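Local coordinates for protein L-lysine 6-oxidase (Marinomonas mediterranea, PDB 3WEU) that oxidises the epsilon-amino group of L-lysine with a cysteine tryptophylquinone cofactor, releasing ammonium and the hydrogen peroxide that makes it antibacterial, at residues S381-V386 / V398-L403; R347-K352 / Q359-L364; I83-H88 / G224-V229; T239-M244 / I469-D474. One frame throughout, in Å; residues are numbered along the deposited sequence.

In the fold
From the N terminus, contact 3 comes first: strand 80-91 meets strand 223-232, closing a long loop within the large mixed sheet of the N-terminal part. Strand 223-232 then turns back into strand 237-247, its neighbour in that sheet, and contacts 3 and 4 touch there, as where Gly224 O meets Met244 N. Contact 4 opens on 237-247 and closes only at 469-474, tying the sheet to a loop of the C-terminal family region. Contacts 2 and 1 are nested in series inside this span, each closing a short loop. They touch through hydrogen bonds from Lys401 and Phe402 to Gln362 and Gln361, whereas contacts 1 and 3 lie about 38 Å apart between centres.

Contact 1 of 4, residues S381-V386 / V398-L403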
loop_
_atom_site.group_PDB
_atom_site.type_symbol
_atom_site.label_atom_id
_atom_site.label_comp_id
_atom_site.label_asym_id
_atom_site.label_seq_id
_atom_site.Cartn_x
_atom_site.Cartn_y
_atom_site.Cartn_z
ATOM N N SER A 381 3.832 -24.979 -19.867
ATOM C CA SER A 381 4.889 -23.974 -19.976
ATOM C C SER A 381 6.258 -24.594 -19.990
ATOM O O SER A 381 6.495 -25.670 -19.381
ATOM C CB SER A 381 4.834 -23.044 -18.809
ATOM O OG SER A 381 5.760 -22.013 -18.984
ATOM N N GLY A 382 7.157 -23.916 -20.705
ATOM C CA GLY A 382 8.550 -24.182 -20.606
ATOM C C GLY A 382 9.227 -23.343 -19.532
ATOM O O GLY A 382 8.545 -22.767 -18.689
ATOM N N SER A 383 10.558 -23.361 -19.526
ATOM C CA SER A 383 11.331 -22.768 -18.462
ATOM C C SER A 383 11.481 -21.234 -18.592
ATOM O O SER A 383 12.062 -20.632 -17.732
ATOM C CB SER A 383 12.644 -23.512 -18.235
ATOM O OG SER A 383 12.455 -24.822 -17.679
ATOM N N ASN A 384 11.025 -20.631 -19.691
ATOM C CA ASN A 384 10.775 -19.206 -19.700
ATOM C C ASN A 384 9.718 -18.707 -20.624
ATOM O O ASN A 384 9.990 -18.301 -21.776
ATOM C CB ASN A 384 12.050 -18.360 -19.887
ATOM C CG ASN A 384 11.728 -16.905 -19.847
ATOM O OD1 ASN A 384 10.772 -16.517 -19.196
ATOM N ND2 ASN A 384 12.554 -16.078 -20.461
ATOM N N SER A 385 8.496 -18.685 -20.105
ATOM C CA SER A 385 7.347 -18.112 -20.747
ATOM C C SER A 385 7.004 -16.722 -20.160
ATOM O O SER A 385 5.929 -16.219 -20.415
ATOM C CB SER A 385 6.141 -19.027 -20.518
ATOM O OG SER A 385 6.023 -19.347 -19.104
ATOM N N VAL A 386 7.880 -16.192 -19.331
ATOM C CA VAL A 386 7.635 -15.033 -18.482
ATOM C C VAL A 386 8.286 -13.759 -19.007
ATOM O O VAL A 386 7.638 -12.684 -19.075
ATOM C CB VAL A 386 8.172 -15.340 -17.063
ATOM C CG1 VAL A 386 7.954 -14.158 -16.145
ATOM C CG2 VAL A 386 7.356 -16.523 -16.476
ATOM N N VAL A 398 17.220 -15.353 -22.756
ATOM C CA VAL A 398 16.818 -16.680 -23.254
ATOM C C VAL A 398 15.339 -16.898 -22.958
ATOM O O VAL A 398 14.887 -16.704 -21.792
ATOM C CB VAL A 398 17.641 -17.764 -22.598
ATOM C CG1 VAL A 398 17.206 -19.184 -22.990
ATOM C CG2 VAL A 398 19.125 -17.592 -22.998
ATOM N N VAL A 399 14.642 -17.331 -24.001
ATOM C CA VAL A 399 13.193 -17.634 -23.956
ATOM C C VAL A 399 13.029 -19.142 -24.134
ATOM O O VAL A 399 13.719 -19.785 -24.904
ATOM C CB VAL A 399 12.495 -16.903 -25.102
ATOM C CG1 VAL A 399 11.056 -17.331 -25.333
ATOM C CG2 VAL A 399 12.585 -15.416 -24.853
ATOM N N GLU A 400 12.081 -19.728 -23.398
ATOM C CA GLU A 400 11.712 -21.121 -23.648
ATOM C C GLU A 400 10.244 -21.268 -23.260
ATOM O O GLU A 400 9.906 -21.440 -22.116
ATOM C CB GLU A 400 12.608 -22.082 -22.880
ATOM C CG GLU A 400 12.352 -23.492 -23.291
ATOM C CD GLU A 400 12.768 -24.481 -22.240
ATOM O OE1 GLU A 400 13.959 -24.938 -22.333
ATOM O OE2 GLU A 400 11.941 -24.815 -21.313
ATOM N N LYS A 401 9.389 -21.105 -24.224
ATOM C CA LYS A 401 7.963 -20.821 -23.941
ATOM C C LYS A 401 7.202 -22.064 -23.500
ATOM O O LYS A 401 6.368 -22.002 -22.536
ATOM C CB LYS A 401 7.309 -20.287 -25.161
ATOM C CG LYS A 401 7.724 -18.887 -25.540
ATOM C CD LYS A 401 6.890 -18.385 -26.715
ATOM C CE LYS A 401 7.193 -16.893 -26.936
ATOM N NZ LYS A 401 6.243 -16.355 -27.947
ATOM N N PHE A 402 7.442 -23.178 -24.217
ATOM C CA PHE A 402 6.670 -24.435 -24.039
ATOM C C PHE A 402 7.523 -25.641 -23.780
ATOM O O PHE A 402 8.723 -25.683 -24.121
ATOM C CB PHE A 402 5.757 -24.694 -25.269
ATOM C CG PHE A 402 4.855 -23.511 -25.595
ATOM C CD1 PHE A 402 3.763 -23.214 -24.764
ATOM C CD2 PHE A 402 5.068 -22.736 -26.712
ATOM C CE1 PHE A 402 2.942 -22.163 -25.007
ATOM C CE2 PHE A 402 4.242 -21.671 -26.967
ATOM C CZ PHE A 402 3.174 -21.377 -26.132
ATOM N N LEU A 403 6.907 -26.597 -23.105
ATOM C CA LEU A 403 7.647 -27.706 -22.543
ATOM C C LEU A 403 8.106 -28.719 -23.554
ATOM O O LEU A 403 7.443 -28.960 -24.536
ATOM C CB LEU A 403 6.816 -28.400 -21.434
ATOM C CG LEU A 403 7.482 -29.382 -20.493
ATOM C CD1 LEU A 403 8.615 -28.720 -19.710
ATOM C CD2 LEU A 403 6.454 -29.991 -19.567
HETATM O O HOH W 1 12.397 -26.553 -19.695
#
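A classic beta bulge sets two residues, Ser383 and Asn384, against the single Glu400 in the short antiparallel pairing of 381-386 with 398-403. The tight part is the backbone. Gly382 N gives a straight bond to Lys401 O, 2.8 Å. Asn384 and Glu400 exchange two bonds, Asn384 N to Glu400 O at 2.8 Å and Glu400 N to Asn384 O at 3.0 Å. Glycine at 382 leaves room for Glu400 O, which approaches Gly382 C to 3.3 Å. Most of the touching residues are buried. Lys401 NZ is gripped by three backbone oxygens, Asn522 O, Glu525 O and Val528 O, and Ser381 and Ser385 abut Trp580, which precedes the quinone-forming Trp581 in sequence.

The looser side is that of Glu400, which is partly exposed. Its CG stands anti to the backbone N (chi1 -172°), and the chain runs back alongside the bulge until OE2 takes Ser383 N at 2.7 Å, from above the carboxylate plane. The hydroxyl of the same serine, Ser383 OG, is bonded to Met447 N.

Within the bulge, the Asn384 amide is held at both ends: OD1 accepts Val386 N in an Asx turn, and ND2 reaches Val398 O at 2.8 Å, the acceptor lying in the amide plane.

Contact 2 of 4, residues R347-K352 / Q359-L364. With EDO (1,2-ethanediol), chain N.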
loop_
_atom_site.group_PDB
_atom_site.type_symbol
_atom_site.label_atom_id
_atom_site.label_comp_id
_atom_site.label_asym_id
_atom_site.label_seq_id
_atom_site.Cartn_x
_atom_site.Cartn_y
_atom_site.Cartn_z
ATOM N N ARG A 347 7.482 -31.847 -28.797
ATOM C CA ARG A 347 8.470 -30.807 -29.103
ATOM C C ARG A 347 9.884 -31.334 -28.952
ATOM O O ARG A 347 10.258 -31.973 -27.933
ATOM C CB ARG A 347 8.303 -29.558 -28.249
ATOM C CG ARG A 347 6.928 -28.909 -28.318
ATOM C CD ARG A 347 6.948 -27.501 -27.677
ATOM N NE ARG A 347 5.567 -27.050 -27.726
ATOM C CZ ARG A 347 4.596 -27.459 -26.889
ATOM N NH1 ARG A 347 4.818 -28.220 -25.862
ATOM N NH2 ARG A 347 3.372 -27.048 -27.076
ATOM N N GLN A 348 10.673 -31.104 -30.011
ATOM C CA GLN A 348 12.110 -31.297 -29.917
ATOM C C GLN A 348 12.651 -30.263 -28.939
ATOM O O GLN A 348 11.988 -29.234 -28.664
ATOM C CB GLN A 348 12.709 -31.162 -31.325
ATOM C CG GLN A 348 12.257 -32.265 -32.277
ATOM C CD GLN A 348 12.894 -33.622 -31.960
ATOM O OE1 GLN A 348 14.076 -33.706 -31.725
ATOM N NE2 GLN A 348 12.096 -34.649 -31.844
ATOM N N LEU A 349 13.852 -30.515 -28.403
ATOM C CA LEU A 349 14.501 -29.578 -27.492
ATOM C C LEU A 349 15.144 -28.403 -28.187
ATOM O O LEU A 349 15.758 -28.613 -29.221
ATOM C CB LEU A 349 15.575 -30.222 -26.606
ATOM C CG LEU A 349 15.028 -31.050 -25.427
ATOM C CD1 LEU A 349 14.339 -32.303 -25.944
ATOM C CD2 LEU A 349 16.161 -31.440 -24.480
ATOM N N ASP A 350 15.021 -27.208 -27.612
ATOM C CA ASP A 350 15.774 -26.071 -28.118
ATOM C C ASP A 350 17.268 -26.324 -27.871
ATOM O O ASP A 350 17.660 -26.977 -26.907
ATOM C CB ASP A 350 15.427 -24.780 -27.373
ATOM C CG ASP A 350 14.116 -24.183 -27.813
ATOM O OD1 ASP A 350 13.435 -24.829 -28.621
ATOM O OD2 ASP A 350 13.742 -23.090 -27.313
ATOM N N ASN A 351 18.118 -25.747 -28.721
ATOM C CA ASN A 351 19.540 -25.696 -28.382
ATOM C C ASN A 351 19.739 -24.719 -27.187
ATOM O O ASN A 351 18.806 -24.030 -26.662
ATOM C CB ASN A 351 20.325 -25.261 -29.623
ATOM C CG ASN A 351 20.042 -23.825 -30.000
ATOM O OD1 ASN A 351 19.699 -23.007 -29.128
ATOM N ND2 ASN A 351 20.167 -23.498 -31.288
ATOM N N LYS A 352 20.919 -24.713 -26.638
ATOM C CA LYS A 352 21.179 -23.810 -25.527
ATOM C C LYS A 352 22.074 -22.659 -25.989
ATOM O O LYS A 352 23.015 -22.277 -25.299
ATOM C CB LYS A 352 21.699 -24.556 -24.365
ATOM C CG LYS A 352 20.462 -25.326 -23.698
ATOM C CD LYS A 352 20.815 -25.815 -22.333
ATOM C CE LYS A 352 19.685 -26.445 -21.562
ATOM N NZ LYS A 352 19.075 -27.526 -22.325
ATOM N N GLN A 359 12.777 -21.657 -32.576
ATOM C CA GLN A 359 13.205 -22.962 -32.135
ATOM C C GLN A 359 11.950 -23.699 -31.737
ATOM O O GLN A 359 10.914 -23.072 -31.521
ATOM C CB GLN A 359 14.178 -22.816 -30.954
ATOM C CG GLN A 359 15.597 -22.316 -31.402
ATOM C CD GLN A 359 16.663 -22.915 -30.538
ATOM O OE1 GLN A 359 16.967 -24.110 -30.626
ATOM N NE2 GLN A 359 17.143 -22.123 -29.610
ATOM N N PRO A 360 12.049 -25.016 -31.617
ATOM C CA PRO A 360 10.832 -25.799 -31.414
ATOM C C PRO A 360 10.022 -25.479 -30.122
ATOM O O PRO A 360 8.797 -25.699 -30.137
ATOM C CB PRO A 360 11.324 -27.258 -31.379
ATOM C CG PRO A 360 12.759 -27.209 -31.875
ATOM C CD PRO A 360 13.255 -25.839 -31.800
ATOM N N GLN A 361 10.670 -25.070 -29.035
ATOM C CA GLN A 361 9.920 -24.797 -27.785
ATOM C C GLN A 361 9.187 -23.470 -27.801
ATOM O O GLN A 361 8.460 -23.183 -26.866
ATOM C CB GLN A 361 10.823 -24.975 -26.576
ATOM C CG GLN A 361 11.233 -26.446 -26.444
ATOM C CD GLN A 361 12.065 -26.738 -25.235
ATOM O OE1 GLN A 361 13.288 -27.047 -25.322
ATOM N NE2 GLN A 361 11.412 -26.740 -24.109
ATOM N N GLN A 362 9.331 -22.685 -28.887
ATOM C CA GLN A 362 8.526 -21.497 -29.121
ATOM C C GLN A 362 7.312 -21.760 -29.969
ATOM O O GLN A 362 6.548 -20.837 -30.233
ATOM C CB GLN A 362 9.404 -20.332 -29.667
ATOM C CG GLN A 362 10.159 -19.598 -28.600
ATOM C CD GLN A 362 11.091 -20.526 -27.801
ATOM O OE1 GLN A 362 10.784 -20.959 -26.698
ATOM N NE2 GLN A 362 12.222 -20.845 -28.377
ATOM N N VAL A 363 7.137 -23.012 -30.425
ATOM C CA VAL A 363 6.021 -23.415 -31.219
ATOM C C VAL A 363 4.957 -24.068 -30.335
ATOM O O VAL A 363 5.198 -25.050 -29.644
ATOM C CB VAL A 363 6.448 -24.412 -32.305
ATOM C CG1 VAL A 363 5.304 -24.738 -33.235
ATOM C CG2 VAL A 363 7.577 -23.808 -33.175
ATOM N N LEU A 364 3.759 -23.526 -30.403
ATOM C CA LEU A 364 2.665 -24.076 -29.603
ATOM C C LEU A 364 2.039 -25.267 -30.290
ATOM O O LEU A 364 1.946 -26.312 -29.695
ATOM C CB LEU A 364 1.595 -23.024 -29.428
ATOM C CG LEU A 364 0.293 -23.511 -28.819
ATOM C CD1 LEU A 364 0.589 -23.939 -27.405
ATOM C CD2 LEU A 364 -0.791 -22.429 -28.853
HETATM C C1 EDO N . 21.136 -30.668 -23.999
HETATM O O1 EDO N . 21.084 -29.240 -23.736
HETATM C C2 EDO N . 20.070 -31.502 -23.292
HETATM O O2 EDO N . 19.475 -30.784 -22.221
#
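Asp350 and Gln361 hold the two segments together by reciprocal bonds in an irregular loop closure, with residues 360-362 forming a short 3-10 turn. Asp350 N donates to Gln361 OE1 at 2.9 Å, on a lone pair in the carbonyl plane and nearly straight (174°). In return Gln361 N bonds Asp350 OD1 at 2.8 Å. The second carboxylate oxygen, OD2, receives Gln362 NE2 at 2.9 Å; both oxygens are met on their syn sides, and the amide of Gln362 stands steeply to the carboxylate. The two donors would be expected to stabilise the negative charge. The Gln359 amide stacks on this carboxylate, planes 20° apart, and Gln359 CB comes to 3.2 Å from Asp350 OD1.

Gln359 OE1 accepts Asn351 N at 2.8 Å. Asn351 CG sits between its own backbone N and carbonyl carbon (chi1 68°), presenting OD1 to Gln359 NE2 for a weak bond. Pro360 lays CB against Gln348 O, a buried carbonyl with no polar partner. At the other end the extended Arg347 chain carries its guanidinium past the turn: NE bonds Val363 O at 2.8 Å, near the guanidinium plane and almost in line with the C=O bond, and NH2 reaches Leu364 O at 3.1 Å.

Further out, Asn351 ND2 turns to Asp356 OD2, Gln359 NE2 also bonds Asp356 O, and Gln362 NE2 also bonds Tyr357 O. Strand 400-402 positions both other glutamines: Gln361 NE2 bonds Phe402 O, and Gln362 OE1 accepts Lys401 N. Just past that strand, Leu403 O takes Arg347 NH1.

Contact 3 of 4, residues I83-H88 / G224-V229; sequences IEWTVH and GSVTCV
Trp85 swings CG anti to its carbonyl carbon (chi1 -58°), and Cys228 sets SG anti to its backbone N (chi1 -174°), which brings the sulfur over the indole of its cross-strand partner. SG sits 3.7 Å from the centroid of the Trp85 six-membered ring, 13° off the normal, a sulfur-aromatic contact. Ile83 CG2 shares that face and touches SG at 3.8 Å, while Val226 CG1 lies at the ring edge. Beside it, Val87 and Val226 lie abreast and point alike, their CG2 atoms 4.2 Å apart.

Strands 80-91 and 223-232 are antiparallel neighbours in the large mixed sheet of the N-terminal region. Glu84-Val229 and Thr86-Thr227 are hydrogen-bonded pairs with both bonds formed; at His88-Ser225 the bond from Ser225 N is weak. Trp85-Cys228 and Val87-Val226 are non-hydrogen-bonded pairs, and their side chains form a buried layer with Leu193 and Phe63. Trp85 NE1 bonds Gly191 O.

The face with Glu84, Thr86, Ser225, Thr227 and Val229 is partly exposed and largely polar; His88 on it is buried. A water donates to Thr86 O at 2.8 Å and bridges to Ser225 OG and Thr227 OG1. Thr86 OG1 bonds Ser143, and His88 NE2 reaches Asp138.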
loop_
_atom_site.group_PDB
_atom_site.type_symbol
_atom_site.label_atom_id
_atom_site.label_comp_id
_atom_site.label_asym_id
_atom_site.label_seq_id
_atom_site.Cartn_x
_atom_site.Cartn_y
_atom_site.Cartn_z
ATOM N N ILE A 83 27.372 -45.797 14.149
ATOM C CA ILE A 83 27.068 -45.192 12.869
ATOM C C ILE A 83 26.649 -43.785 13.252
ATOM O O ILE A 83 25.680 -43.616 13.926
ATOM C CB ILE A 83 25.922 -45.933 12.132
ATOM C CG1 ILE A 83 26.353 -47.372 11.797
ATOM C CG2 ILE A 83 25.537 -45.125 10.903
ATOM C CD1 ILE A 83 25.242 -48.271 11.165
ATOM N N GLU A 84 27.394 -42.799 12.776
ATOM C CA GLU A 84 27.160 -41.426 13.148
ATOM C C GLU A 84 26.890 -40.659 11.888
ATOM O O GLU A 84 27.681 -40.683 10.956
ATOM C CB GLU A 84 28.346 -40.815 13.838
ATOM C CG GLU A 84 27.971 -39.484 14.444
ATOM C CD GLU A 84 29.060 -38.948 15.377
ATOM O OE1 GLU A 84 30.256 -39.254 15.164
ATOM O OE2 GLU A 84 28.679 -38.247 16.318
ATOM N N TRP A 85 25.774 -39.968 11.899
ATOM C CA TRP A 85 25.360 -39.222 10.748
ATOM C C TRP A 85 25.526 -37.777 11.113
ATOM O O TRP A 85 25.106 -37.380 12.181
ATOM C CB TRP A 85 23.855 -39.510 10.515
ATOM C CG TRP A 85 23.468 -40.930 10.320
ATOM C CD1 TRP A 85 23.035 -41.820 11.262
ATOM C CD2 TRP A 85 23.401 -41.595 9.082
ATOM N NE1 TRP A 85 22.719 -43.019 10.679
ATOM C CE2 TRP A 85 22.908 -42.899 9.325
ATOM C CE3 TRP A 85 23.664 -41.197 7.765
ATOM C CZ2 TRP A 85 22.729 -43.828 8.314
ATOM C CZ3 TRP A 85 23.463 -42.098 6.780
ATOM C CH2 TRP A 85 22.996 -43.411 7.044
ATOM N N THR A 86 26.098 -36.974 10.213
ATOM C CA THR A 86 26.252 -35.582 10.408
ATOM C C THR A 86 25.617 -34.893 9.233
ATOM O O THR A 86 25.968 -35.128 8.079
ATOM C CB THR A 86 27.750 -35.222 10.531
ATOM O OG1 THR A 86 28.243 -35.853 11.719
ATOM C CG2 THR A 86 27.921 -33.814 10.656
ATOM N N VAL A 87 24.619 -34.087 9.526
ATOM C CA VAL A 87 23.891 -33.395 8.473
ATOM C C VAL A 87 24.017 -31.919 8.632
ATOM O O VAL A 87 23.732 -31.330 9.739
ATOM C CB VAL A 87 22.396 -33.781 8.513
ATOM C CG1 VAL A 87 21.653 -33.020 7.418
ATOM C CG2 VAL A 87 22.243 -35.277 8.387
ATOM N N HIS A 88 24.447 -31.277 7.557
ATOM C CA HIS A 88 24.575 -29.856 7.581
ATOM C C HIS A 88 23.642 -29.159 6.564
ATOM O O HIS A 88 23.939 -29.100 5.386
ATOM C CB HIS A 88 26.055 -29.434 7.354
ATOM C CG HIS A 88 26.325 -27.968 7.583
ATOM N ND1 HIS A 88 27.601 -27.417 7.477
ATOM C CD2 HIS A 88 25.504 -26.939 7.873
ATOM C CE1 HIS A 88 27.539 -26.123 7.714
ATOM N NE2 HIS A 88 26.290 -25.810 8.008
ATOM N N GLY A 224 21.451 -29.570 2.145
ATOM C CA GLY A 224 22.841 -29.760 2.522
ATOM C C GLY A 224 23.345 -31.153 2.605
ATOM O O GLY A 224 22.732 -32.096 2.135
ATOM N N SER A 225 24.541 -31.291 3.198
ATOM C CA SER A 225 25.286 -32.481 3.102
ATOM C C SER A 225 24.910 -33.474 4.163
ATOM O O SER A 225 24.535 -33.096 5.307
ATOM C CB SER A 225 26.788 -32.167 3.291
ATOM O OG SER A 225 27.005 -31.484 4.524
ATOM N N VAL A 226 25.080 -34.736 3.795
ATOM C CA VAL A 226 24.876 -35.857 4.689
ATOM C C VAL A 226 26.202 -36.577 4.723
ATOM O O VAL A 226 26.683 -36.969 3.690
ATOM C CB VAL A 226 23.760 -36.827 4.259
ATOM C CG1 VAL A 226 23.646 -38.049 5.179
ATOM C CG2 VAL A 226 22.438 -36.077 4.273
ATOM N N THR A 227 26.722 -36.806 5.939
ATOM C CA THR A 227 27.933 -37.631 6.114
ATOM C C THR A 227 27.657 -38.766 7.072
ATOM O O THR A 227 27.056 -38.561 8.090
ATOM C CB THR A 227 29.130 -36.768 6.646
ATOM O OG1 THR A 227 29.311 -35.679 5.762
ATOM C CG2 THR A 227 30.457 -37.598 6.659
ATOM N N CYS A 228 28.064 -39.951 6.690
ATOM C CA CYS A 228 27.886 -41.138 7.463
ATOM C C CYS A 228 29.231 -41.727 7.766
ATOM O O CYS A 228 29.944 -42.123 6.843
ATOM C CB CYS A 228 27.138 -42.206 6.694
ATOM S SG CYS A 228 26.722 -43.674 7.612
ATOM N N VAL A 229 29.524 -41.870 9.052
ATOM C CA VAL A 229 30.771 -42.573 9.511
ATOM C C VAL A 229 30.341 -43.832 10.236
ATOM O O VAL A 229 29.619 -43.780 11.240
ATOM C CB VAL A 229 31.597 -41.693 10.475
ATOM C CG1 VAL A 229 32.855 -42.434 10.972
ATOM C CG2 VAL A 229 31.986 -40.363 9.839
HETATM O O HOH W 2 27.456 -33.507 6.374
#

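Contact 4 of 4, residues T239-M244 / I469-D474; sequences TSTAWM and IKHYQD
Trp243 and His471 form a T-shaped (edge-to-face) pair that joins strand 237-247 of the N-terminal sheet to the loop before helix 475-481. The aromatic contact leads: the benzene edge of Trp243 points at the imidazole face, ring centroids 5.0 Å apart and planes at 90°. CZ3 stands over the centre of the His471 ring, and CE3 comes within 3.6 Å of His471 NE2. Trp243 CG lies roughly anti to its backbone N (chi1 -150°), which turns the indole out toward the loop; its NE1 is bonded to Asp223. The imidazole is sandwiched, for Thr241 OG1 lies over the face opposite Trp243, and Thr241 CB is 3.6 Å from His471 CE1. Thr241 and Trp243 project from the same side of the strand, and the histidine enters between them. Ser225 on the neighbouring strand also touches it.

Apolar packing on one indole face comes from Ile469. Ile469 CG2 makes a CH-pi contact over the face, 4.0 Å from the centroid of the six-membered ring of Trp243. Ile469 CG1 rests against Trp243 CB at 3.9 Å, and the isoleucine also touches Ile9 on the adjoining strand 4-13. Cys496 and Leu501 add further packing on Trp243.

Polar contact across the segments is slight. The imidazole edge at His471 NE2 meets the carbonyl between the two flanking residues, giving a weak, bent hydrogen bond to Ala242 O of 3.1 Å, 127° at the hydrogen.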
loop_
_atom_site.group_PDB
_atom_site.type_symbol
_atom_site.label_atom_id
_atom_site.label_comp_id
_atom_site.label_asym_id
_atom_site.label_seq_id
_atom_site.Cartn_x
_atom_site.Cartn_y
_atom_site.Cartn_z
ATOM N N THR A 239 33.699 -43.781 5.719
ATOM C CA THR A 239 32.835 -42.635 5.624
ATOM C C THR A 239 32.222 -42.603 4.219
ATOM O O THR A 239 32.878 -42.970 3.237
ATOM C CB THR A 239 33.636 -41.361 5.878
ATOM O OG1 THR A 239 34.113 -41.377 7.230
ATOM C CG2 THR A 239 32.777 -40.125 5.665
ATOM N N SER A 240 30.967 -42.184 4.124
ATOM C CA SER A 240 30.354 -42.030 2.797
ATOM C C SER A 240 29.345 -40.885 2.915
ATOM O O SER A 240 29.017 -40.441 4.038
ATOM C CB SER A 240 29.772 -43.369 2.372
ATOM O OG SER A 240 28.960 -43.244 1.228
ATOM N N THR A 241 28.916 -40.322 1.785
ATOM C CA THR A 241 28.202 -39.037 1.814
ATOM C C THR A 241 26.988 -39.062 0.847
ATOM O O THR A 241 26.927 -39.924 -0.080
ATOM C CB THR A 241 29.077 -37.865 1.396
ATOM O OG1 THR A 241 29.639 -38.198 0.138
ATOM C CG2 THR A 241 30.180 -37.574 2.429
ATOM N N ALA A 242 26.091 -38.097 1.068
ATOM C CA ALA A 242 24.910 -37.876 0.266
ATOM C C ALA A 242 24.526 -36.447 0.467
ATOM O O ALA A 242 25.300 -35.658 1.056
ATOM C CB ALA A 242 23.778 -38.840 0.719
ATOM N N TRP A 243 23.365 -36.074 -0.063
ATOM C CA TRP A 243 22.821 -34.756 0.056
ATOM C C TRP A 243 21.393 -34.873 0.537
ATOM O O TRP A 243 20.769 -35.961 0.480
ATOM C CB TRP A 243 22.903 -34.006 -1.280
ATOM C CG TRP A 243 23.037 -32.552 -1.128
ATOM C CD1 TRP A 243 22.057 -31.643 -1.202
ATOM C CD2 TRP A 243 24.239 -31.814 -0.840
ATOM N NE1 TRP A 243 22.532 -30.388 -0.955
ATOM C CE2 TRP A 243 23.887 -30.465 -0.759
ATOM C CE3 TRP A 243 25.565 -32.163 -0.668
ATOM C CZ2 TRP A 243 24.828 -29.447 -0.528
ATOM C CZ3 TRP A 243 26.501 -31.158 -0.386
ATOM C CH2 TRP A 243 26.133 -29.833 -0.343
ATOM N N MET A 244 20.872 -33.754 0.992
ATOM C CA MET A 244 19.544 -33.679 1.522
ATOM C C MET A 244 18.868 -32.388 1.069
ATOM O O MET A 244 19.448 -31.303 1.192
ATOM C CB MET A 244 19.616 -33.731 3.063
ATOM C CG MET A 244 18.290 -33.543 3.746
ATOM S SD MET A 244 17.331 -35.021 3.538
ATOM C CE MET A 244 15.749 -34.381 3.893
ATOM N N ILE A 469 25.754 -35.700 -5.681
ATOM C CA ILE A 469 26.154 -34.312 -5.546
ATOM C C ILE A 469 27.606 -34.250 -5.052
ATOM O O ILE A 469 27.944 -34.883 -4.059
ATOM C CB ILE A 469 25.265 -33.567 -4.570
ATOM C CG1 ILE A 469 23.808 -33.572 -5.074
ATOM C CG2 ILE A 469 25.791 -32.150 -4.323
ATOM C CD1 ILE A 469 23.575 -32.923 -6.453
ATOM N N LYS A 470 28.429 -33.505 -5.768
ATOM C CA LYS A 470 29.801 -33.241 -5.333
ATOM C C LYS A 470 29.824 -32.282 -4.210
ATOM O O LYS A 470 29.200 -31.226 -4.260
ATOM C CB LYS A 470 30.544 -32.604 -6.540
ATOM C CG LYS A 470 32.057 -32.415 -6.295
ATOM C CD LYS A 470 32.667 -31.633 -7.454
ATOM C CE LYS A 470 33.053 -32.482 -8.650
ATOM N NZ LYS A 470 32.869 -31.735 -9.936
ATOM N N HIS A 471 30.564 -32.602 -3.159
ATOM C CA HIS A 471 30.670 -31.777 -2.027
ATOM C C HIS A 471 31.904 -30.850 -2.159
ATOM O O HIS A 471 32.974 -31.293 -2.568
ATOM C CB HIS A 471 30.927 -32.641 -0.789
ATOM C CG HIS A 471 29.751 -33.429 -0.340
ATOM N ND1 HIS A 471 29.459 -33.621 0.996
ATOM C CD2 HIS A 471 28.835 -34.157 -1.035
ATOM C CE1 HIS A 471 28.390 -34.387 1.117
ATOM N NE2 HIS A 471 27.984 -34.728 -0.103
ATOM N N TYR A 472 31.708 -29.595 -1.874
ATOM C CA TYR A 472 32.791 -28.637 -1.715
ATOM C C TYR A 472 33.220 -28.658 -0.235
ATOM O O TYR A 472 32.439 -28.358 0.628
ATOM C CB TYR A 472 32.315 -27.295 -2.017
ATOM C CG TYR A 472 33.344 -26.170 -1.947
ATOM C CD1 TYR A 472 34.434 -26.133 -2.813
ATOM C CD2 TYR A 472 33.166 -25.129 -1.055
ATOM C CE1 TYR A 472 35.328 -25.069 -2.770
ATOM C CE2 TYR A 472 34.041 -24.068 -0.997
ATOM C CZ TYR A 472 35.102 -24.051 -1.862
ATOM O OH TYR A 472 35.924 -22.991 -1.767
ATOM N N GLN A 473 34.436 -29.045 0.029
ATOM C CA GLN A 473 34.974 -29.039 1.428
ATOM C C GLN A 473 34.229 -29.894 2.420
ATOM O O GLN A 473 33.414 -30.759 2.100
ATOM C CB GLN A 473 34.975 -27.596 1.992
ATOM C CG GLN A 473 35.495 -26.470 1.112
ATOM C CD GLN A 473 36.848 -25.946 1.562
ATOM O OE1 GLN A 473 37.598 -26.635 2.224
ATOM N NE2 GLN A 473 37.152 -24.712 1.219
ATOM N N ASP A 474 34.429 -29.582 3.700
ATOM C CA ASP A 474 34.095 -30.520 4.750
ATOM C C ASP A 474 33.855 -29.788 6.060
ATOM O O ASP A 474 33.933 -28.535 6.149
ATOM C CB ASP A 474 35.217 -31.539 4.905
ATOM C CG ASP A 474 36.511 -30.895 5.441
ATOM O OD1 ASP A 474 36.545 -29.710 5.882
ATOM O OD2 ASP A 474 37.518 -31.600 5.407
#